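Local coordinates for protein Succinylglutamatedesuccinylase/aspartoacylase (Rhodobacter sphaeroides 2.4.1, PDB 3CDX) that probably hydrolyses non-peptide carbon-nitrogen bonds in linear amides, as in the succinylglutamate desuccinylase/aspartoacylase family, and holds a calcium ion in its metal site in this crystal, at residues Ile317-Ala322 with Val335-Tyr340; Glu292-Ile297 with Leu310-Asp315. One frame throughout, in Å; residues are numbered along the deposited sequence.

Contact 1: residues Ile317-Ala322 with Val335-Tyr340; sequences IVWFGA and VVMEDY
Val335 pairs with two successive residues of the neighbouring strand. Its O receives Trp319 N at 2.9 Å and, weakly, Phe320 N at 3.4 Å, while its own N gives a hydrogen bond to Phe320 O. The valine branches separate: CG1 meets the Trp319 indole at its edge, 4.3 Å from CE3, and CG2 lies against Phe320 CB. Trp319 and Phe320 set against the single residue Val335 make a classic beta bulge, and the chain turns its corner at these two residues, the former with psi -54°. There Phe320 CE1 sits 3.6 Å above the plane of the Trp319 ring, over its centre; the indole NE1 is held by Ser160, and the Phe320 side chain comes within about 8 Å of the bound calcium ion.

Val336 follows as the non-hydrogen-bonded partner of Val318, with its CG1 beside the Ile317 backbone. Regular antiparallel pairing continues at Met337, which exchanges two nearly straight bonds with Ile317, Met337 N to Ile317 O measuring 2.9 Å. CG of Met337 stands between its own backbone N and carbonyl carbon (chi1 63°), and the extended chain beyond lays SD 4.4 Å from the centroid of the Trp319 five-membered ring. This Met-aromatic approach is oblique, 38° off the ring normal. Finally, CE of Met337 rests 3.6 Å from Ile317 CG2.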
ATOM      1  N   ILE A 317      13.303 -33.915  19.918  1.00 32.91           N
ATOM      2  CA  ILE A 317      13.367 -33.901  18.453  1.00 31.65           C
ATOM      3  C   ILE A 317      12.789 -32.536  18.010  1.00 31.34           C
ATOM      4  O   ILE A 317      11.774 -32.065  18.566  1.00 30.54           O
ATOM      5  CB  ILE A 317      12.549 -35.087  17.878  1.00 31.71           C
ATOM      6  CG1 ILE A 317      13.070 -36.398  18.477  1.00 33.01           C
ATOM      7  CG2 ILE A 317      12.515 -35.129  16.296  1.00 31.19           C
ATOM      8  CD1 ILE A 317      12.490 -37.635  17.862  1.00 36.96           C
ATOM      9  N   VAL A 318      13.465 -31.869  17.073  1.00 30.03           N
ATOM     10  CA  VAL A 318      12.952 -30.610  16.538  1.00 29.80           C
ATOM     11  C   VAL A 318      11.626 -30.875  15.820  1.00 29.37           C
ATOM     12  O   VAL A 318      11.546 -31.687  14.902  1.00 29.80           O
ATOM     13  CB  VAL A 318      13.992 -29.848  15.636  1.00 30.32           C
ATOM     14  CG1 VAL A 318      13.432 -28.513  15.136  1.00 26.79           C
ATOM     15  CG2 VAL A 318      15.279 -29.577  16.445  1.00 28.89           C
ATOM     16  N   TRP A 319      10.577 -30.201  16.278  1.00 29.17           N
ATOM     17  CA  TRP A 319       9.256 -30.350  15.665  1.00 28.54           C
ATOM     18  C   TRP A 319       8.999 -29.257  14.611  1.00 28.28           C
ATOM     19  O   TRP A 319       8.614 -29.585  13.472  1.00 25.80           O
ATOM     20  CB  TRP A 319       8.167 -30.319  16.726  1.00 29.32           C
ATOM     21  CG  TRP A 319       6.771 -30.461  16.176  1.00 28.60           C
ATOM     22  CD1 TRP A 319       6.366 -31.221  15.105  1.00 31.10           C
ATOM     23  CD2 TRP A 319       5.608 -29.808  16.659  1.00 31.13           C
ATOM     24  NE1 TRP A 319       5.014 -31.097  14.919  1.00 29.62           N
ATOM     25  CE2 TRP A 319       4.530 -30.213  15.849  1.00 29.49           C
ATOM     26  CE3 TRP A 319       5.367 -28.915  17.710  1.00 32.60           C
ATOM     27  CZ2 TRP A 319       3.230 -29.778  16.073  1.00 32.04           C
ATOM     28  CZ3 TRP A 319       4.060 -28.460  17.915  1.00 32.91           C
ATOM     29  CH2 TRP A 319       3.014 -28.895  17.098  1.00 30.77           C
ATOM     30  N   PHE A 320       9.166 -27.993  15.048  1.00 27.39           N
ATOM     31  CA  PHE A 320       9.208 -26.787  14.203  1.00 28.14           C
ATOM     32  C   PHE A 320      10.614 -26.236  14.174  1.00 27.22           C
ATOM     33  O   PHE A 320      11.241 -26.056  15.223  1.00 27.13           O
ATOM     34  CB  PHE A 320       8.290 -25.670  14.727  1.00 28.33           C
ATOM     35  CG  PHE A 320       6.841 -25.829  14.364  1.00 32.41           C
ATOM     36  CD1 PHE A 320       6.252 -27.076  14.278  1.00 35.02           C
ATOM     37  CD2 PHE A 320       6.039 -24.691  14.114  1.00 36.71           C
ATOM     38  CE1 PHE A 320       4.888 -27.213  13.921  1.00 36.15           C
ATOM     39  CE2 PHE A 320       4.679 -24.830  13.749  1.00 36.48           C
ATOM     40  CZ  PHE A 320       4.114 -26.095  13.671  1.00 32.61           C
ATOM     41  N   GLY A 321      11.082 -25.919  12.971  1.00 27.49           N
ATOM     42  CA  GLY A 321      12.411 -25.348  12.773  1.00 28.18           C
ATOM     43  C   GLY A 321      12.314 -24.024  12.062  1.00 28.99           C
ATOM     44  O   GLY A 321      11.350 -23.790  11.303  1.00 30.21           O
ATOM     45  N   ALA A 322      13.315 -23.183  12.295  1.00 28.74           N
ATOM     46  CA  ALA A 322      13.394 -21.829  11.727  1.00 29.59           C
ATOM     47  C   ALA A 322      12.908 -21.760  10.264  1.00 28.75           C
ATOM     48  O   ALA A 322      13.269 -22.606   9.448  1.00 29.09           O
ATOM     49  CB  ALA A 322      14.804 -21.310  11.829  1.00 29.39           C
ATOM     50  N   VAL A 335      11.004 -25.305  18.189  1.00 28.85           N
ATOM     51  CA  VAL A 335      10.150 -25.870  19.209  1.00 28.43           C
ATOM     52  C   VAL A 335      10.521 -27.350  19.230  1.00 29.16           C
ATOM     53  O   VAL A 335      10.474 -28.036  18.189  1.00 27.73           O
ATOM     54  CB  VAL A 335       8.671 -25.721  18.863  1.00 29.52           C
ATOM     55  CG1 VAL A 335       7.793 -26.282  20.020  1.00 29.21           C
ATOM     56  CG2 VAL A 335       8.328 -24.259  18.565  1.00 26.60           C
ATOM     57  N   VAL A 336      10.904 -27.811  20.419  1.00 28.41           N
ATOM     58  CA  VAL A 336      11.342 -29.209  20.636  1.00 29.41           C
ATOM     59  C   VAL A 336      10.206 -30.043  21.256  1.00 29.31           C
ATOM     60  O   VAL A 336       9.530 -29.597  22.214  1.00 29.58           O
ATOM     61  CB  VAL A 336      12.623 -29.214  21.520  1.00 28.36           C
ATOM     62  CG1 VAL A 336      13.151 -30.634  21.801  1.00 27.29           C
ATOM     63  CG2 VAL A 336      13.694 -28.342  20.847  1.00 29.25           C
ATOM     64  N   MET A 337       9.977 -31.221  20.687  1.00 29.49           N
ATOM     65  CA  MET A 337       8.995 -32.167  21.196  1.00 29.34           C
ATOM     66  C   MET A 337       9.761 -33.271  21.921  1.00 32.04           C
ATOM     67  O   MET A 337      10.913 -33.469  21.623  1.00 32.43           O
ATOM     68  CB  MET A 337       8.104 -32.723  20.082  1.00 29.46           C
ATOM     69  CG  MET A 337       8.782 -33.538  18.975  1.00 28.39           C
ATOM     70  SD  MET A 337       7.662 -33.974  17.610  1.00 22.73           S
ATOM     71  CE  MET A 337       8.902 -34.758  16.618  1.00 27.07           C
ATOM     72  N   GLU A 338       9.118 -33.956  22.872  1.00 34.34           N
ATOM     73  CA  GLU A 338       9.724 -35.016  23.706  1.00 36.46           C
ATOM     74  C   GLU A 338       8.725 -36.170  23.722  1.00 36.50           C
ATOM     75  O   GLU A 338       7.551 -35.955  23.397  1.00 35.32           O
ATOM     76  CB  GLU A 338      10.010 -34.504  25.139  1.00 36.62           C
ATOM     77  CG  GLU A 338       8.765 -34.098  25.985  1.00 38.33           C
ATOM     78  CD  GLU A 338       9.073 -33.336  27.297  1.00 40.97           C
ATOM     79  OE1 GLU A 338      10.180 -33.503  27.876  1.00 45.72           O
ATOM     80  OE2 GLU A 338       8.183 -32.555  27.779  1.00 46.87           O
ATOM     81  N   ASP A 339       9.184 -37.385  24.059  1.00 37.33           N
ATOM     82  CA  ASP A 339       8.311 -38.573  24.164  1.00 38.99           C
ATOM     83  C   ASP A 339       7.113 -38.247  25.031  1.00 38.88           C
ATOM     84  O   ASP A 339       7.246 -37.544  26.054  1.00 38.03           O
ATOM     85  CB  ASP A 339       9.040 -39.765  24.805  1.00 39.94           C
ATOM     86  CG  ASP A 339      10.049 -40.423  23.869  1.00 43.91           C
ATOM     87  OD1 ASP A 339      10.000 -40.183  22.640  1.00 49.39           O
ATOM     88  OD2 ASP A 339      10.889 -41.211  24.365  1.00 49.30           O
ATOM     89  N   TYR A 340       5.963 -38.758  24.610  1.00 39.23           N
ATOM     90  CA  TYR A 340       4.702 -38.564  25.294  1.00 41.16           C
ATOM     91  C   TYR A 340       4.630 -39.318  26.619  1.00 42.65           C
ATOM     92  O   TYR A 340       4.957 -40.500  26.677  1.00 42.88           O
ATOM     93  CB  TYR A 340       3.551 -39.048  24.418  1.00 40.03           C
ATOM     94  CG  TYR A 340       2.181 -38.869  25.035  1.00 40.75           C
ATOM     95  CD1 TYR A 340       1.603 -37.591  25.160  1.00 40.29           C
ATOM     96  CD2 TYR A 340       1.455 -39.970  25.504  1.00 41.56           C
ATOM     97  CE1 TYR A 340       0.329 -37.419  25.737  1.00 39.04           C
ATOM     98  CE2 TYR A 340       0.179 -39.806  26.088  1.00 41.51           C
ATOM     99  CZ  TYR A 340      -0.375 -38.536  26.193  1.00 39.38           C
ATOM    100  OH  TYR A 340      -1.618 -38.387  26.753  1.00 38.39           O
TER

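Contact 2: residues Glu292-Ile297 with Leu310-Asp315; sequences ETAGWI and LLYRRD
The Tyr312 side chain lies across the backbone of Glu292-Ala294, beyond the point where strand 308-311 ends. Its amide still carries the pairing one step further, with N bonded to Glu292 O at 3.0 Å. CB passes beside that same oxygen, and because CG is anti to the carbonyl carbon (chi1 -59°) the ring continues along the partner chain. CD2 meets the aliphatic part of Glu292, 3.8 Å from its CG. One atom further, CE2 lies 3.4 Å from Thr293 O and nearly as close to Ala294 CA. Ala294 CB lies over the centre of one face of the ring: it stands 3.6 Å from the Tyr312 ring centroid and 6° off the normal, a CH-pi contact with the methyl carbon almost on the ring normal. At the tip, a water modelled unusually close to both Tyr312 OH and Ala294 O may bridge them, but the link is doubtful.

The backbone beneath is a hairpin with a classic beta bulge, in which Ala294 and Gly295 both face Leu310. Ala294 N reaches Leu310 O at 2.7 Å, and Leu310 N returns to Gly295 O at 2.9 Å with an angle of 175° at the hydrogen. Next along, Thr293 and Leu311 form a non-hydrogen-bonded pair whose side chains diverge, although Leu311 CD2 still touches Thr293 CA. At the other end, Ile297 CD1 and Leu310 CD1 make an apolar contact, with Phe278 of the adjoining strand against both side chains.

The Tyr312 amide bond thus ties the backbone, while Ala294 CB packs on one face of the ring; Val270 of strand 259-271 and Val336 of strand 332-339 also touch this side chain, giving the buried phenol largely apolar surroundings.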
ATOM      1  N   GLU A 292      22.941 -27.547  24.332  1.00 37.62           N
ATOM      2  CA  GLU A 292      23.695 -27.473  23.102  1.00 37.53           C
ATOM      3  C   GLU A 292      23.217 -26.359  22.149  1.00 35.24           C
ATOM      4  O   GLU A 292      22.088 -25.882  22.240  1.00 34.31           O
ATOM      5  CB  GLU A 292      23.748 -28.844  22.438  1.00 37.48           C
ATOM      6  CG  GLU A 292      22.641 -29.168  21.435  1.00 39.53           C
ATOM      7  CD  GLU A 292      22.761 -30.622  20.938  1.00 40.50           C
ATOM      8  OE1 GLU A 292      23.611 -31.359  21.517  1.00 45.71           O
ATOM      9  OE2 GLU A 292      22.044 -31.028  19.987  1.00 38.37           O
ATOM     10  N   THR A 293      24.107 -25.955  21.245  1.00 34.18           N
ATOM     11  CA  THR A 293      23.891 -24.821  20.343  1.00 32.42           C
ATOM     12  C   THR A 293      22.727 -25.045  19.369  1.00 31.61           C
ATOM     13  O   THR A 293      22.683 -26.045  18.657  1.00 30.65           O
ATOM     14  CB  THR A 293      25.198 -24.441  19.603  1.00 32.99           C
ATOM     15  OG1 THR A 293      26.188 -24.107  20.583  1.00 32.70           O
ATOM     16  CG2 THR A 293      25.005 -23.207  18.710  1.00 30.85           C
ATOM     17  N   ALA A 294      21.766 -24.120  19.390  1.00 30.53           N
ATOM     18  CA  ALA A 294      20.610 -24.187  18.470  1.00 30.18           C
ATOM     19  C   ALA A 294      20.880 -23.412  17.163  1.00 29.29           C
ATOM     20  O   ALA A 294      20.313 -23.754  16.103  1.00 29.19           O
ATOM     21  CB  ALA A 294      19.325 -23.704  19.151  1.00 29.38           C
ATOM     22  N   GLY A 295      21.776 -22.428  17.244  1.00 28.07           N
ATOM     23  CA  GLY A 295      22.163 -21.589  16.109  1.00 28.03           C
ATOM     24  C   GLY A 295      22.590 -20.241  16.626  1.00 28.67           C
ATOM     25  O   GLY A 295      22.763 -20.080  17.836  1.00 29.25           O
ATOM     26  N   TRP A 296      22.774 -19.284  15.717  1.00 28.65           N
ATOM     27  CA  TRP A 296      23.342 -17.964  16.000  1.00 28.48           C
ATOM     28  C   TRP A 296      22.578 -16.882  15.242  1.00 28.63           C
ATOM     29  O   TRP A 296      22.205 -17.058  14.069  1.00 26.62           O
ATOM     30  CB  TRP A 296      24.817 -17.874  15.525  1.00 29.07           C
ATOM     31  CG  TRP A 296      25.750 -18.865  16.116  1.00 27.04           C
ATOM     32  CD1 TRP A 296      26.500 -18.705  17.258  1.00 28.97           C
ATOM     33  CD2 TRP A 296      26.040 -20.177  15.622  1.00 28.61           C
ATOM     34  NE1 TRP A 296      27.244 -19.843  17.492  1.00 28.23           N
ATOM     35  CE2 TRP A 296      26.977 -20.763  16.514  1.00 27.79           C
ATOM     36  CE3 TRP A 296      25.613 -20.915  14.497  1.00 26.80           C
ATOM     37  CZ2 TRP A 296      27.493 -22.044  16.319  1.00 29.29           C
ATOM     38  CZ3 TRP A 296      26.093 -22.179  14.313  1.00 28.09           C
ATOM     39  CH2 TRP A 296      27.034 -22.746  15.217  1.00 29.42           C
ATOM     40  N   ILE A 297      22.380 -15.751  15.909  1.00 27.97           N
ATOM     41  CA  ILE A 297      21.781 -14.608  15.244  1.00 28.55           C
ATOM     42  C   ILE A 297      22.931 -13.706  14.855  1.00 28.43           C
ATOM     43  O   ILE A 297      23.652 -13.212  15.738  1.00 27.80           O
ATOM     44  CB  ILE A 297      20.837 -13.838  16.165  1.00 28.36           C
ATOM     45  CG1 ILE A 297      19.614 -14.691  16.538  1.00 28.25           C
ATOM     46  CG2 ILE A 297      20.504 -12.492  15.551  1.00 27.48           C
ATOM     47  CD1 ILE A 297      18.653 -14.000  17.566  1.00 29.47           C
ATOM     48  N   LEU A 310      22.361 -19.045  20.467  1.00 31.49           N
ATOM     49  CA  LEU A 310      21.144 -19.546  21.166  1.00 31.88           C
ATOM     50  C   LEU A 310      21.297 -21.009  21.514  1.00 31.97           C
ATOM     51  O   LEU A 310      21.854 -21.759  20.718  1.00 32.08           O
ATOM     52  CB  LEU A 310      19.866 -19.416  20.292  1.00 30.57           C
ATOM     53  CG  LEU A 310      19.532 -18.023  19.727  1.00 31.86           C
ATOM     54  CD1 LEU A 310      18.117 -17.921  19.186  1.00 29.78           C
ATOM     55  CD2 LEU A 310      19.793 -16.925  20.770  1.00 33.93           C
ATOM     56  N   LEU A 311      20.761 -21.424  22.671  1.00 32.36           N
ATOM     57  CA  LEU A 311      20.832 -22.827  23.106  1.00 33.21           C
ATOM     58  C   LEU A 311      19.450 -23.460  23.203  1.00 33.43           C
ATOM     59  O   LEU A 311      18.502 -22.784  23.590  1.00 34.51           O
ATOM     60  CB  LEU A 311      21.517 -22.945  24.486  1.00 32.91           C
ATOM     61  CG  LEU A 311      22.827 -22.186  24.714  1.00 33.98           C
ATOM     62  CD1 LEU A 311      23.279 -22.389  26.180  1.00 35.36           C
ATOM     63  CD2 LEU A 311      23.897 -22.643  23.728  1.00 33.39           C
ATOM     64  N   TYR A 312      19.341 -24.734  22.850  1.00 33.78           N
ATOM     65  CA  TYR A 312      18.189 -25.550  23.226  1.00 35.42           C
ATOM     66  C   TYR A 312      18.163 -25.737  24.755  1.00 36.53           C
ATOM     67  O   TYR A 312      19.215 -25.805  25.392  1.00 34.93           O
ATOM     68  CB  TYR A 312      18.258 -26.960  22.605  1.00 36.13           C
ATOM     69  CG  TYR A 312      18.310 -27.034  21.093  1.00 36.40           C
ATOM     70  CD1 TYR A 312      17.178 -26.790  20.306  1.00 38.11           C
ATOM     71  CD2 TYR A 312      19.496 -27.370  20.445  1.00 38.69           C
ATOM     72  CE1 TYR A 312      17.241 -26.869  18.879  1.00 36.93           C
ATOM     73  CE2 TYR A 312      19.568 -27.450  19.054  1.00 38.01           C
ATOM     74  CZ  TYR A 312      18.452 -27.193  18.284  1.00 37.68           C
ATOM     75  OH  TYR A 312      18.561 -27.294  16.911  1.00 41.16           O
ATOM     76  N   ARG A 313      16.956 -25.855  25.312  1.00 37.26           N
ATOM     77  CA  ARG A 313      16.754 -26.032  26.746  1.00 38.33           C
ATOM     78  C   ARG A 313      15.897 -27.262  27.068  1.00 38.92           C
ATOM     79  O   ARG A 313      15.380 -27.389  28.189  1.00 39.23           O
ATOM     80  CB  ARG A 313      16.120 -24.771  27.349  1.00 38.79           C
ATOM     81  CG  ARG A 313      16.953 -23.519  27.195  1.00 39.97           C
ATOM     82  CD  ARG A 313      18.260 -23.706  27.909  1.00 41.66           C
ATOM     83  NE  ARG A 313      19.018 -22.464  27.990  1.00 44.33           N
ATOM     84  CZ  ARG A 313      20.273 -22.400  28.414  1.00 47.15           C
ATOM     85  NH1 ARG A 313      20.889 -23.523  28.791  1.00 46.57           N
ATOM     86  NH2 ARG A 313      20.905 -21.225  28.464  1.00 46.54           N
ATOM     87  N   ARG A 314      15.750 -28.157  26.092  1.00 38.39           N
ATOM     88  CA  ARG A 314      15.127 -29.456  26.290  1.00 38.31           C
ATOM     89  C   ARG A 314      15.776 -30.487  25.381  1.00 38.21           C
ATOM     90  O   ARG A 314      16.056 -30.169  24.214  1.00 37.93           O
ATOM     91  CB  ARG A 314      13.630 -29.408  25.902  1.00 39.32           C
ATOM     92  CG  ARG A 314      12.727 -28.527  26.764  1.00 40.77           C
ATOM     93  CD  ARG A 314      12.741 -28.944  28.232  1.00 42.85           C
ATOM     94  NE  ARG A 314      12.041 -30.199  28.508  1.00 43.96           N
ATOM     95  CZ  ARG A 314      11.707 -30.613  29.735  1.00 45.00           C
ATOM     96  NH1 ARG A 314      12.018 -29.880  30.815  1.00 44.31           N
ATOM     97  NH2 ARG A 314      11.080 -31.777  29.890  1.00 43.08           N
ATOM     98  N   ASP A 315      16.000 -31.715  25.888  1.00 37.43           N
ATOM     99  CA  ASP A 315      16.315 -32.855  25.018  1.00 37.08           C
ATOM    100  C   ASP A 315      15.051 -33.214  24.232  1.00 36.07           C
ATOM    101  O   ASP A 315      13.938 -33.037  24.736  1.00 35.53           O
ATOM    102  CB  ASP A 315      16.763 -34.098  25.807  1.00 37.47           C
ATOM    103  CG  ASP A 315      17.964 -33.836  26.732  1.00 40.10           C
ATOM    104  OD1 ASP A 315      18.653 -32.808  26.603  1.00 41.65           O
ATOM    105  OD2 ASP A 315      18.217 -34.681  27.612  1.00 45.13           O
TER
HETATM  106  O   HOH W   1      18.409 -25.250  15.483  1.00 25.22           O

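How the contacts relate
Contacts 1 and 2 are both mostly buried antiparallel pairings interrupted by a classic bulge, yet they hold different sheets. Contact 1 is the more central, and its aromatic corner approaches the metal site; contact 2 lies further out, away from the annotated sites, in a hairpin of a four-stranded antiparallel sheet. The side chains of 317-322 and 335-340 meet through aliphatic packing and a Met-aromatic contact, whereas 292-297 with 310-315 features a methyl over a phenol ring. The two meet directly: Val336 CG2 packs 3.9 Å from Tyr312 CD1, and towards the surface Glu338 OE1 forms a 2.8 Å salt bridge with Arg314 NH2.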